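Beta-glucosidase (Saccharopolyspora erythraea D, PDB 5M6G) probably hydrolyses terminal, non-reducing beta-D-glucosyl residues with release of beta-D-glucose, as a member of glycosyl hydrolase family 3. Local coordinates at residues Q78-H83 with D109-A114; D419-L424 with P533-T538; T464-I469 with S476-D481; A494-G499 with A525-S530. One frame throughout, in Å; residues are numbered along the deposited sequence.

Contact 1: residues Q78-H83 with D109-A114; sequences QAVADH and DSYQRA
A79 O, in the turn that presents V80 and A81 to Y111 and A114, is gripped twice: H83 N and the ring atom H83 ND1, the latter 3.1 Å from A79 O, both bond it, from opposite faces of its plane. On the solvent side, Q78 NE2 spans one turn to D82 OD1 at 2.7 Å, with the acceptor in the plane of the Q78 amide.

The contact itself is apolar. V80 CG2 meets the edge of the Y111 ring, 3.8 Å from Y111 CE1, and the two side chains cross at about a right angle. This methyl lies beside the backbone N, opposite the carbonyl carbon, since V80 CG1 takes the place anti to N (chi1 169°). V80 and Y111 both rest on V88, and the Y111 hydroxyl is satisfied by the backbone of A75. Further along, A81 CB lies 4.0 Å from A114 CB. A81 CB comes within 3.3 Å of A114 O, a carbonyl that accepts a hydrogen bond from S117 OG. Two alanines suit this spot, because their short side chains let the axes approach to 8.6 Å. The two helices run in the same general direction, crossing at -32°, which fits neighbouring helices on the outside of a TIM-type barrel, here packed on strand 87-90 through V88.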
loop_
_atom_site.group_PDB
_atom_site.type_symbol
_atom_site.label_atom_id
_atom_site.label_comp_id
_atom_site.label_asym_id
_atom_site.label_seq_id
_atom_site.Cartn_x
_atom_site.Cartn_y
_atom_site.Cartn_z
ATOM N N GLN A 78 -5.723 -2.677 28.472
ATOM C CA GLN A 78 -5.232 -2.331 29.804
ATOM C C GLN A 78 -3.722 -2.132 29.809
ATOM O O GLN A 78 -3.224 -1.164 30.400
ATOM C CB GLN A 78 -5.637 -3.406 30.815
ATOM C CG GLN A 78 -5.482 -2.959 32.256
ATOM C CD GLN A 78 -6.127 -1.609 32.497
ATOM O OE1 GLN A 78 -7.329 -1.437 32.282
ATOM N NE2 GLN A 78 -5.326 -0.636 32.926
ATOM N N ALA A 79 -2.978 -3.026 29.152
ATOM C CA ALA A 79 -1.520 -2.898 29.113
ATOM C C ALA A 79 -1.086 -1.643 28.371
ATOM O O ALA A 79 -0.108 -0.989 28.758
ATOM C CB ALA A 79 -0.893 -4.123 28.456
ATOM N N VAL A 80 -1.773 -1.311 27.275
ATOM C CA VAL A 80 -1.464 -0.073 26.564
ATOM C C VAL A 80 -1.635 1.120 27.497
ATOM O O VAL A 80 -0.767 1.996 27.577
ATOM C CB VAL A 80 -2.338 0.057 25.302
ATOM C CG1 VAL A 80 -2.212 1.459 24.702
ATOM C CG2 VAL A 80 -1.940 -1.010 24.278
ATOM N N ALA A 81 -2.741 1.154 28.244
ATOM C CA ALA A 81 -2.948 2.243 29.196
ATOM C C ALA A 81 -1.931 2.200 30.334
ATOM O O ALA A 81 -1.373 3.242 30.708
ATOM C CB ALA A 81 -4.374 2.203 29.751
ATOM N N ASP A 82 -1.667 1.009 30.893
ATOM C CA ASP A 82 -0.731 0.905 32.014
ATOM C C ASP A 82 0.641 1.478 31.669
ATOM O O ASP A 82 1.309 2.044 32.539
ATOM C CB ASP A 82 -0.581 -0.550 32.464
ATOM C CG ASP A 82 -1.806 -1.074 33.196
ATOM O OD1 ASP A 82 -2.718 -0.281 33.513
ATOM O OD2 ASP A 82 -1.851 -2.291 33.464
ATOM N N HIS A 83 1.084 1.344 30.416
ATOM C CA HIS A 83 2.394 1.842 30.015
ATOM C C HIS A 83 2.332 3.205 29.338
ATOM O O HIS A 83 3.375 3.717 28.896
ATOM C CB HIS A 83 3.089 0.820 29.103
ATOM C CG HIS A 83 3.498 -0.428 29.822
ATOM N ND1 HIS A 83 2.724 -1.568 29.839
ATOM C CD2 HIS A 83 4.581 -0.697 30.590
ATOM C CE1 HIS A 83 3.319 -2.493 30.571
ATOM N NE2 HIS A 83 4.448 -1.989 31.039
ATOM N N ASP A 109 -12.535 1.101 19.813
ATOM C CA ASP A 109 -13.113 1.797 20.960
ATOM C C ASP A 109 -12.656 1.193 22.275
ATOM O O ASP A 109 -12.529 1.907 23.279
ATOM C CB ASP A 109 -14.640 1.768 20.885
ATOM C CG ASP A 109 -15.186 2.697 19.833
ATOM O OD1 ASP A 109 -14.400 3.486 19.272
ATOM O OD2 ASP A 109 -16.405 2.650 19.576
ATOM N N SER A 110 -12.423 -0.118 22.299
ATOM C CA SER A 110 -11.947 -0.761 23.518
ATOM C C SER A 110 -10.561 -0.242 23.897
ATOM O O SER A 110 -10.304 0.098 25.061
ATOM C CB SER A 110 -11.937 -2.274 23.322
ATOM O OG SER A 110 -11.395 -2.932 24.444
ATOM N N TYR A 111 -9.653 -0.163 22.922
ATOM C CA TYR A 111 -8.338 0.411 23.206
ATOM C C TYR A 111 -8.462 1.863 23.647
ATOM O O TYR A 111 -7.811 2.292 24.610
ATOM C CB TYR A 111 -7.443 0.299 21.975
ATOM C CG TYR A 111 -6.740 -1.031 21.847
ATOM C CD1 TYR A 111 -5.598 -1.296 22.584
ATOM C CD2 TYR A 111 -7.217 -2.024 20.976
ATOM C CE1 TYR A 111 -4.935 -2.499 22.480
ATOM C CE2 TYR A 111 -6.553 -3.241 20.864
ATOM C CZ TYR A 111 -5.415 -3.470 21.623
ATOM O OH TYR A 111 -4.722 -4.658 21.535
ATOM N N GLN A 112 -9.327 2.623 22.981
ATOM C CA GLN A 112 -9.447 4.042 23.281
ATOM C C GLN A 112 -9.999 4.273 24.684
ATOM O O GLN A 112 -9.504 5.145 25.410
ATOM C CB GLN A 112 -10.325 4.711 22.228
ATOM C CG GLN A 112 -10.218 6.209 22.192
ATOM C CD GLN A 112 -8.811 6.671 21.865
ATOM O OE1 GLN A 112 -7.975 6.772 22.753
ATOM N NE2 GLN A 112 -8.545 6.944 20.589
ATOM N N ARG A 113 -11.006 3.491 25.098
ATOM C CA ARG A 113 -11.540 3.652 26.453
ATOM C C ARG A 113 -10.444 3.522 27.506
ATOM O O ARG A 113 -10.403 4.296 28.477
ATOM C CB ARG A 113 -12.646 2.621 26.720
ATOM C CG ARG A 113 -13.977 2.913 26.045
ATOM C CD ARG A 113 -15.090 2.074 26.674
ATOM N NE ARG A 113 -14.914 0.668 26.351
ATOM C CZ ARG A 113 -15.372 0.102 25.238
ATOM N NH1 ARG A 113 -16.056 0.818 24.352
ATOM N NH2 ARG A 113 -15.152 -1.187 25.013
ATOM N N ALA A 114 -9.548 2.547 27.335
ATOM C CA ALA A 114 -8.469 2.357 28.297
ATOM C C ALA A 114 -7.482 3.515 28.261
ATOM O O ALA A 114 -7.080 4.029 29.317
ATOM C CB ALA A 114 -7.761 1.032 28.035
#

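Contact 2: residues D419-L424 with P533-T538; sequences DGVLPL and PVVVVT
CG2 of V535 meets both V421 and L422, CG1 meets L422, and here the contact is tight. V535 CG2 lies 3.8 Å from V421 CG2, and L422 CD2 reaches V535 CG2 at an equal 3.8 Å. With CG1 anti to its backbone N (chi1 176°), V535 also places V535 CG1 4.0 Å from L422 CD1, and the two side chains meet tip to tip. Valine suits this place in an extended strand, since its beta-branch puts two methyls on this face, one lodged between V421 and L422, the other against L422 CD1.

Strand 534-539 lies inside the mixed sheet of the C-terminal domain, and its residues alternate: V534 and V536 turn to helix 518-528, whereas V535 looks to the other face. There the 419-424 loop, which leaves strand 414-418, lies across it. A555 of the adjoining strand touches both V421 and L422.

Where V535 and L422 are buried and share several contacts, P533 makes just one, P533 CB to V421 CG2 at 3.8 Å, at the partly exposed end. D419, G420 and P423 are exposed. The loop holds its shape by local means: D419 OD1 accepts from V421 N at 3.1 Å, an Asx turn, and D419 OD2 is hydrogen-bonded to N554 ND2. G420 has a phi of 126°, where a CB would run into the preceding carbonyl oxygen, and the peptide bond before P423 is cis.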
loop_
_atom_site.group_PDB
_atom_site.type_symbol
_atom_site.label_atom_id
_atom_site.label_comp_id
_atom_site.label_asym_id
_atom_site.label_seq_id
_atom_site.Cartn_x
_atom_site.Cartn_y
_atom_site.Cartn_z
ATOM N N ASP A 419 -4.712 -8.017 -32.327
ATOM C CA ASP A 419 -4.810 -8.183 -33.772
ATOM C C ASP A 419 -6.218 -7.946 -34.292
ATOM O O ASP A 419 -6.452 -8.080 -35.495
ATOM C CB ASP A 419 -4.316 -9.575 -34.184
ATOM C CG ASP A 419 -5.231 -10.695 -33.719
ATOM O OD1 ASP A 419 -6.234 -10.416 -33.029
ATOM O OD2 ASP A 419 -4.938 -11.871 -34.042
ATOM N N GLY A 420 -7.155 -7.593 -33.419
ATOM C CA GLY A 420 -8.525 -7.371 -33.831
ATOM C C GLY A 420 -9.505 -8.195 -33.029
ATOM O O GLY A 420 -10.708 -7.934 -33.065
ATOM N N VAL A 421 -9.002 -9.198 -32.301
ATOM C CA VAL A 421 -9.881 -10.028 -31.488
ATOM C C VAL A 421 -10.604 -9.184 -30.444
ATOM O O VAL A 421 -11.769 -9.457 -30.111
ATOM C CB VAL A 421 -9.088 -11.194 -30.856
ATOM C CG1 VAL A 421 -7.922 -10.675 -30.003
ATOM C CG2 VAL A 421 -10.012 -12.101 -30.043
ATOM N N LEU A 422 -9.964 -8.124 -29.950
ATOM C CA LEU A 422 -10.615 -7.237 -28.984
ATOM C C LEU A 422 -11.090 -5.971 -29.691
ATOM O O LEU A 422 -10.442 -5.505 -30.628
ATOM C CB LEU A 422 -9.663 -6.890 -27.826
ATOM C CG LEU A 422 -9.256 -8.039 -26.893
ATOM C CD1 LEU A 422 -8.397 -7.525 -25.726
ATOM C CD2 LEU A 422 -10.476 -8.773 -26.367
ATOM N N PRO A 423 -12.233 -5.417 -29.259
ATOM C CA PRO A 423 -13.091 -5.934 -28.184
ATOM C C PRO A 423 -13.906 -7.152 -28.606
ATOM O O PRO A 423 -14.251 -7.296 -29.776
ATOM C CB PRO A 423 -14.018 -4.755 -27.871
ATOM C CG PRO A 423 -14.060 -3.964 -29.121
ATOM C CD PRO A 423 -12.720 -4.133 -29.791
ATOM N N LEU A 424 -14.193 -8.024 -27.648
ATOM C CA LEU A 424 -15.067 -9.158 -27.902
ATOM C C LEU A 424 -16.506 -8.687 -28.037
ATOM O O LEU A 424 -16.961 -7.803 -27.305
ATOM C CB LEU A 424 -14.964 -10.176 -26.768
ATOM C CG LEU A 424 -13.590 -10.792 -26.506
ATOM C CD1 LEU A 424 -13.634 -11.597 -25.213
ATOM C CD2 LEU A 424 -13.125 -11.641 -27.680
ATOM N N PRO A 533 -8.989 -17.710 -31.569
ATOM C CA PRO A 533 -8.217 -16.530 -31.143
ATOM C C PRO A 533 -8.082 -16.484 -29.628
ATOM O O PRO A 533 -9.045 -16.729 -28.901
ATOM C CB PRO A 533 -9.046 -15.348 -31.659
ATOM C CG PRO A 533 -9.950 -15.933 -32.723
ATOM C CD PRO A 533 -10.194 -17.353 -32.339
ATOM N N VAL A 534 -6.874 -16.159 -29.160
ATOM C CA VAL A 534 -6.527 -16.240 -27.742
ATOM C C VAL A 534 -6.181 -14.850 -27.216
ATOM O O VAL A 534 -5.277 -14.181 -27.736
ATOM C CB VAL A 534 -5.374 -17.224 -27.490
ATOM C CG1 VAL A 534 -5.027 -17.261 -26.004
ATOM C CG2 VAL A 534 -5.757 -18.620 -27.970
ATOM N N VAL A 535 -6.898 -14.441 -26.177
ATOM C CA VAL A 535 -6.671 -13.208 -25.433
ATOM C C VAL A 535 -5.972 -13.590 -24.142
ATOM O O VAL A 535 -6.520 -14.354 -23.338
ATOM C CB VAL A 535 -7.998 -12.492 -25.130
ATOM C CG1 VAL A 535 -7.766 -11.239 -24.270
ATOM C CG2 VAL A 535 -8.744 -12.151 -26.421
ATOM N N VAL A 536 -4.779 -13.063 -23.918
ATOM C CA VAL A 536 -4.059 -13.331 -22.683
ATOM C C VAL A 536 -4.191 -12.119 -21.771
ATOM O O VAL A 536 -4.016 -10.971 -22.201
ATOM C CB VAL A 536 -2.589 -13.695 -22.958
ATOM C CG1 VAL A 536 -1.816 -13.787 -21.653
ATOM C CG2 VAL A 536 -2.527 -15.033 -23.727
ATOM N N VAL A 537 -4.523 -12.373 -20.515
ATOM C CA VAL A 537 -4.713 -11.331 -19.520
ATOM C C VAL A 537 -3.752 -11.619 -18.379
ATOM O O VAL A 537 -3.826 -12.686 -17.762
ATOM C CB VAL A 537 -6.167 -11.289 -19.023
ATOM C CG1 VAL A 537 -6.346 -10.153 -18.020
ATOM C CG2 VAL A 537 -7.116 -11.138 -20.202
ATOM N N THR A 538 -2.827 -10.693 -18.116
ATOM C CA THR A 538 -1.875 -10.888 -17.030
ATOM C C THR A 538 -2.437 -10.241 -15.769
ATOM O O THR A 538 -2.723 -9.038 -15.751
ATOM C CB THR A 538 -0.482 -10.328 -17.355
ATOM O OG1 THR A 538 -0.560 -8.934 -17.686
ATOM C CG2 THR A 538 0.167 -11.111 -18.505
#

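Contact 3: residues T464-I469 with S476-D481; sequences TILEGI and SEVTYD
The ring of Y480 takes a methyl of L466 over one face. L466 CD2 stands 4.0 Å from the centroid of the Y480 ring, 28° off the normal, a CH-pi contact. It is displaced toward the root of the ring, so that Y480 CG is the ring atom nearest to L466 CD2, at 3.5 Å. The other flat group, the E467 carboxylate, serves the helix start: T464 N meets E467 OE1 from above the carboxylate plane, while T464 OG1 accepts from E467 N at 3.1 Å. This reciprocal pair is a capping box, with T464 as N-cap.

L466 carries the contact because both methyls of its fork press on Y480, and CD1 also reaches V478. Its CG is anti to the backbone N (chi1 170°), which sends the methyls out toward the strand; L466 CD1 lies 3.9 Å from Y480 CB and 4.1 Å from V478 CG1. I469, one turn on, adds a looser approach of I469 CG2 to V478 CG1 at 4.3 Å. Cutting L466 back to an alanine is likely to strip the Y480 face of its methyl partner and open a gap between helix and strand beside V478.

The helix runs nearly antiparallel to strand 478-480, at 163°, as expected in a beta-alpha-beta crossover from strand 431-434 to its parallel neighbour. L466 and V478 both touch V433, and on the same face I469 reaches strand 493-499, while strand 478-480 forms one edge of the sheet.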
loop_
_atom_site.group_PDB
_atom_site.type_symbol
_atom_site.label_atom_id
_atom_site.label_comp_id
_atom_site.label_asym_id
_atom_site.label_seq_id
_atom_site.Cartn_x
_atom_site.Cartn_y
_atom_site.Cartn_z
ATOM N N THR A 464 -15.309 -11.863 -9.472
ATOM C CA THR A 464 -14.130 -12.352 -10.179
ATOM C C THR A 464 -14.159 -11.913 -11.640
ATOM O O THR A 464 -15.169 -11.436 -12.167
ATOM C CB THR A 464 -14.004 -13.880 -10.086
ATOM O OG1 THR A 464 -14.992 -14.527 -10.911
ATOM C CG2 THR A 464 -14.165 -14.348 -8.646
ATOM N N ILE A 465 -13.009 -12.055 -12.296
ATOM C CA ILE A 465 -12.910 -11.678 -13.701
ATOM C C ILE A 465 -13.831 -12.550 -14.549
ATOM O O ILE A 465 -14.505 -12.061 -15.463
ATOM C CB ILE A 465 -11.438 -11.758 -14.158
ATOM C CG1 ILE A 465 -10.612 -10.699 -13.403
ATOM C CG2 ILE A 465 -11.335 -11.596 -15.663
ATOM C CD1 ILE A 465 -9.100 -10.787 -13.596
ATOM N N LEU A 466 -13.893 -13.848 -14.235
ATOM C CA LEU A 466 -14.794 -14.765 -14.937
ATOM C C LEU A 466 -16.254 -14.377 -14.741
ATOM O O LEU A 466 -17.069 -14.478 -15.669
ATOM C CB LEU A 466 -14.564 -16.195 -14.450
ATOM C CG LEU A 466 -15.602 -17.230 -14.929
ATOM C CD1 LEU A 466 -15.506 -17.433 -16.455
ATOM C CD2 LEU A 466 -15.451 -18.549 -14.183
ATOM N N GLU A 467 -16.610 -13.936 -13.536
ATOM C CA GLU A 467 -17.986 -13.520 -13.303
ATOM C C GLU A 467 -18.311 -12.255 -14.084
ATOM O O GLU A 467 -19.417 -12.118 -14.627
ATOM C CB GLU A 467 -18.221 -13.327 -11.806
ATOM C CG GLU A 467 -18.184 -14.642 -11.033
ATOM C CD GLU A 467 -18.197 -14.435 -9.533
ATOM O OE1 GLU A 467 -17.837 -13.324 -9.083
ATOM O OE2 GLU A 467 -18.579 -15.381 -8.810
ATOM N N GLY A 468 -17.352 -11.334 -14.176
ATOM C CA GLY A 468 -17.542 -10.170 -15.023
ATOM C C GLY A 468 -17.680 -10.533 -16.491
ATOM O O GLY A 468 -18.474 -9.930 -17.213
ATOM N N ILE A 469 -16.909 -11.521 -16.953
ATOM C CA ILE A 469 -17.030 -11.959 -18.348
ATOM C C ILE A 469 -18.407 -12.562 -18.599
ATOM O O ILE A 469 -19.062 -12.261 -19.606
ATOM C CB ILE A 469 -15.908 -12.950 -18.706
ATOM C CG1 ILE A 469 -14.550 -12.239 -18.699
ATOM C CG2 ILE A 469 -16.154 -13.586 -20.085
ATOM C CD1 ILE A 469 -13.361 -13.185 -18.695
ATOM N N SER A 476 -24.237 -15.043 -23.994
ATOM C CA SER A 476 -23.312 -16.048 -24.491
ATOM C C SER A 476 -23.139 -17.163 -23.473
ATOM O O SER A 476 -23.115 -16.915 -22.262
ATOM C CB SER A 476 -21.929 -15.444 -24.803
ATOM O OG SER A 476 -21.980 -14.524 -25.882
ATOM N N GLU A 477 -23.006 -18.384 -23.980
ATOM C CA GLU A 477 -22.463 -19.475 -23.185
ATOM C C GLU A 477 -20.992 -19.198 -22.902
ATOM O O GLU A 477 -20.239 -18.807 -23.804
ATOM C CB GLU A 477 -22.617 -20.794 -23.934
ATOM C CG GLU A 477 -21.930 -21.978 -23.298
ATOM C CD GLU A 477 -22.153 -23.257 -24.090
ATOM O OE1 GLU A 477 -22.799 -23.188 -25.155
ATOM O OE2 GLU A 477 -21.693 -24.330 -23.646
ATOM N N VAL A 478 -20.580 -19.385 -21.652
ATOM C CA VAL A 478 -19.199 -19.125 -21.244
ATOM C C VAL A 478 -18.714 -20.365 -20.515
ATOM O O VAL A 478 -19.199 -20.673 -19.415
ATOM C CB VAL A 478 -19.069 -17.879 -20.350
ATOM C CG1 VAL A 478 -17.603 -17.664 -19.946
ATOM C CG2 VAL A 478 -19.622 -16.654 -21.060
ATOM N N THR A 479 -17.777 -21.079 -21.123
ATOM C CA THR A 479 -17.199 -22.286 -20.553
ATOM C C THR A 479 -15.911 -21.913 -19.835
ATOM O O THR A 479 -15.065 -21.214 -20.401
ATOM C CB THR A 479 -16.894 -23.320 -21.641
ATOM O OG1 THR A 479 -18.056 -23.542 -22.455
ATOM C CG2 THR A 479 -16.436 -24.631 -21.024
ATOM N N TYR A 480 -15.754 -22.384 -18.602
ATOM C CA TYR A 480 -14.554 -22.104 -17.825
ATOM C C TYR A 480 -13.893 -23.403 -17.404
ATOM O O TYR A 480 -14.558 -24.297 -16.871
ATOM C CB TYR A 480 -14.859 -21.263 -16.582
ATOM C CG TYR A 480 -13.702 -21.264 -15.607
ATOM C CD1 TYR A 480 -12.530 -20.572 -15.891
ATOM C CD2 TYR A 480 -13.773 -21.974 -14.415
ATOM C CE1 TYR A 480 -11.458 -20.578 -15.010
ATOM C CE2 TYR A 480 -12.717 -21.981 -13.521
ATOM C CZ TYR A 480 -11.564 -21.284 -13.823
ATOM O OH TYR A 480 -10.508 -21.301 -12.944
ATOM N N ASP A 481 -12.588 -23.504 -17.645
ATOM C CA ASP A 481 -11.773 -24.562 -17.063
ATOM C C ASP A 481 -10.407 -23.993 -16.724
ATOM O O ASP A 481 -9.750 -23.401 -17.588
ATOM C CB ASP A 481 -11.611 -25.752 -18.013
ATOM C CG ASP A 481 -10.898 -26.924 -17.356
ATOM O OD1 ASP A 481 -9.651 -26.954 -17.355
ATOM O OD2 ASP A 481 -11.591 -27.814 -16.827
#

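Contact 4: residues A494-G499 with A525-S530; sequences AIAVVG and AKLRAS
In the beta-alpha-beta unit made by strand 493-499, helix 518-528 and strand 534-539, L527 of the helix presses on A494 and A496 of the first strand. One methyl does the touching: L527 CD1 lies 3.7 Å from A494 CB and, at the same 3.7 Å, from A496 CB. L527 CG lies anti to the carbonyl carbon (chi1 -63°), which carries CD1 down to the strand. There it settles between two alanines that point to the same side, over the backbone of I495. Alanine suits both positions, because a short side chain allows the leucine close to the sheet.

The strand is buried on both sides, as befits the layered alpha/beta fold of this domain. The alanines face helix 518-528, with A496 also touching I524, while I495 and V497 point the other way, to helix 465-472.

The backbone of L527 is held as well. L527 O accepts from S530 OG at 2.6 Å, in the carbonyl plane, and from S530 N at 3.2 Å. A serine here suits the turn that leads back into the sheet, for its hydroxyl folds back onto the carbonyl of L527, and that OG also takes a weak bond from V532 N.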
loop_
_atom_site.group_PDB
_atom_site.type_symbol
_atom_site.label_atom_id
_atom_site.label_comp_id
_atom_site.label_asym_id
_atom_site.label_seq_id
_atom_site.Cartn_x
_atom_site.Cartn_y
_atom_site.Cartn_z
ATOM N N ALA A 494 -10.945 -17.430 -26.860
ATOM C CA ALA A 494 -10.524 -18.005 -25.591
ATOM C C ALA A 494 -9.732 -16.961 -24.819
ATOM O O ALA A 494 -8.851 -16.306 -25.386
ATOM C CB ALA A 494 -9.681 -19.272 -25.794
ATOM N N ILE A 495 -10.038 -16.824 -23.529
ATOM C CA ILE A 495 -9.420 -15.831 -22.653
ATOM C C ILE A 495 -8.643 -16.575 -21.579
ATOM O O ILE A 495 -9.219 -17.368 -20.827
ATOM C CB ILE A 495 -10.467 -14.898 -22.018
ATOM C CG1 ILE A 495 -11.308 -14.235 -23.106
ATOM C CG2 ILE A 495 -9.788 -13.841 -21.122
ATOM C CD1 ILE A 495 -12.627 -13.701 -22.591
ATOM N N ALA A 496 -7.342 -16.307 -21.490
ATOM C CA ALA A 496 -6.470 -16.961 -20.523
ATOM C C ALA A 496 -6.011 -15.912 -19.518
ATOM O O ALA A 496 -5.204 -15.041 -19.849
ATOM C CB ALA A 496 -5.277 -17.619 -21.216
ATOM N N VAL A 497 -6.521 -15.995 -18.295
ATOM C CA VAL A 497 -6.180 -15.044 -17.244
ATOM C C VAL A 497 -5.107 -15.711 -16.396
ATOM O O VAL A 497 -5.403 -16.581 -15.576
ATOM C CB VAL A 497 -7.405 -14.640 -16.419
ATOM C CG1 VAL A 497 -7.069 -13.432 -15.547
ATOM C CG2 VAL A 497 -8.569 -14.320 -17.339
ATOM N N VAL A 498 -3.856 -15.287 -16.591
ATOM C CA VAL A 498 -2.693 -15.938 -16.002
ATOM C C VAL A 498 -1.962 -14.949 -15.092
ATOM O O VAL A 498 -2.466 -13.854 -14.818
ATOM C CB VAL A 498 -1.765 -16.473 -17.112
ATOM C CG1 VAL A 498 -2.502 -17.503 -18.002
ATOM C CG2 VAL A 498 -1.250 -15.328 -17.961
ATOM N N GLY A 499 -0.777 -15.327 -14.598
ATOM C CA GLY A 499 0.084 -14.401 -13.881
ATOM C C GLY A 499 0.447 -14.908 -12.488
ATOM O O GLY A 499 0.605 -16.113 -12.263
ATOM N N ALA A 525 -0.908 -22.639 -24.191
ATOM C CA ALA A 525 -0.614 -23.495 -25.340
ATOM C C ALA A 525 -1.819 -24.349 -25.704
ATOM O O ALA A 525 -2.144 -24.518 -26.888
ATOM C CB ALA A 525 0.604 -24.372 -25.051
ATOM N N LYS A 526 -2.512 -24.873 -24.694
ATOM C CA LYS A 526 -3.726 -25.641 -24.946
ATOM C C LYS A 526 -4.779 -24.795 -25.652
ATOM O O LYS A 526 -5.471 -25.283 -26.554
ATOM C CB LYS A 526 -4.266 -26.200 -23.632
ATOM C CG LYS A 526 -5.421 -27.173 -23.806
ATOM C CD LYS A 526 -5.886 -27.684 -22.456
ATOM C CE LYS A 526 -4.753 -28.399 -21.742
ATOM N NZ LYS A 526 -4.384 -29.647 -22.463
ATOM N N LEU A 527 -4.914 -23.523 -25.261
ATOM C CA LEU A 527 -5.883 -22.643 -25.905
ATOM C C LEU A 527 -5.460 -22.298 -27.324
ATOM O O LEU A 527 -6.294 -22.272 -28.234
ATOM C CB LEU A 527 -6.073 -21.353 -25.106
ATOM C CG LEU A 527 -6.649 -21.408 -23.689
ATOM C CD1 LEU A 527 -7.119 -20.017 -23.270
ATOM C CD2 LEU A 527 -7.765 -22.407 -23.592
ATOM N N ARG A 528 -4.181 -21.989 -27.530
ATOM C CA ARG A 528 -3.750 -21.686 -28.889
ATOM C C ARG A 528 -3.905 -22.898 -29.802
ATOM O O ARG A 528 -4.238 -22.743 -30.981
ATOM C CB ARG A 528 -2.307 -21.182 -28.889
ATOM C CG ARG A 528 -2.097 -19.925 -28.048
ATOM C CD ARG A 528 -0.841 -19.160 -28.429
ATOM N NE ARG A 528 0.268 -20.049 -28.744
ATOM C CZ ARG A 528 0.836 -20.152 -29.941
ATOM N NH1 ARG A 528 0.427 -19.403 -30.958
ATOM N NH2 ARG A 528 1.830 -21.005 -30.116
ATOM N N ALA A 529 -3.690 -24.110 -29.273
ATOM C CA ALA A 529 -3.804 -25.317 -30.092
ATOM C C ALA A 529 -5.217 -25.534 -30.609
ATOM O O ALA A 529 -5.411 -26.309 -31.552
ATOM C CB ALA A 529 -3.366 -26.546 -29.299
ATOM N N SER A 530 -6.211 -24.879 -30.014
ATOM C CA SER A 530 -7.574 -25.037 -30.494
ATOM C C SER A 530 -7.817 -24.305 -31.805
ATOM O O SER A 530 -8.867 -24.523 -32.427
ATOM C CB SER A 530 -8.565 -24.549 -29.432
ATOM O OG SER A 530 -8.499 -23.141 -29.286
#

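Overall arrangement
Contact 1 stands apart in the barrel-type N-terminal domain, its centre about 49 to 55 Å from those of the others, which share the mixed sheet of the C-terminal domain. The touching residues of contact 4 are all buried and those of contact 1 mostly so, whereas contacts 2 and 3 are partly buried and bring in a surface loop and an edge strand. Contacts 2 and 4 hold neighbouring strands, joined by probable backbone hydrogen bonds from V535 to A494 and A496; contact 3 meets contact 4 through I465 on V497 and I469 on I495. None has a hydrogen bond across it; contact 3 alone sets a methyl over an aromatic face, while contact 1 meets a ring at its edge.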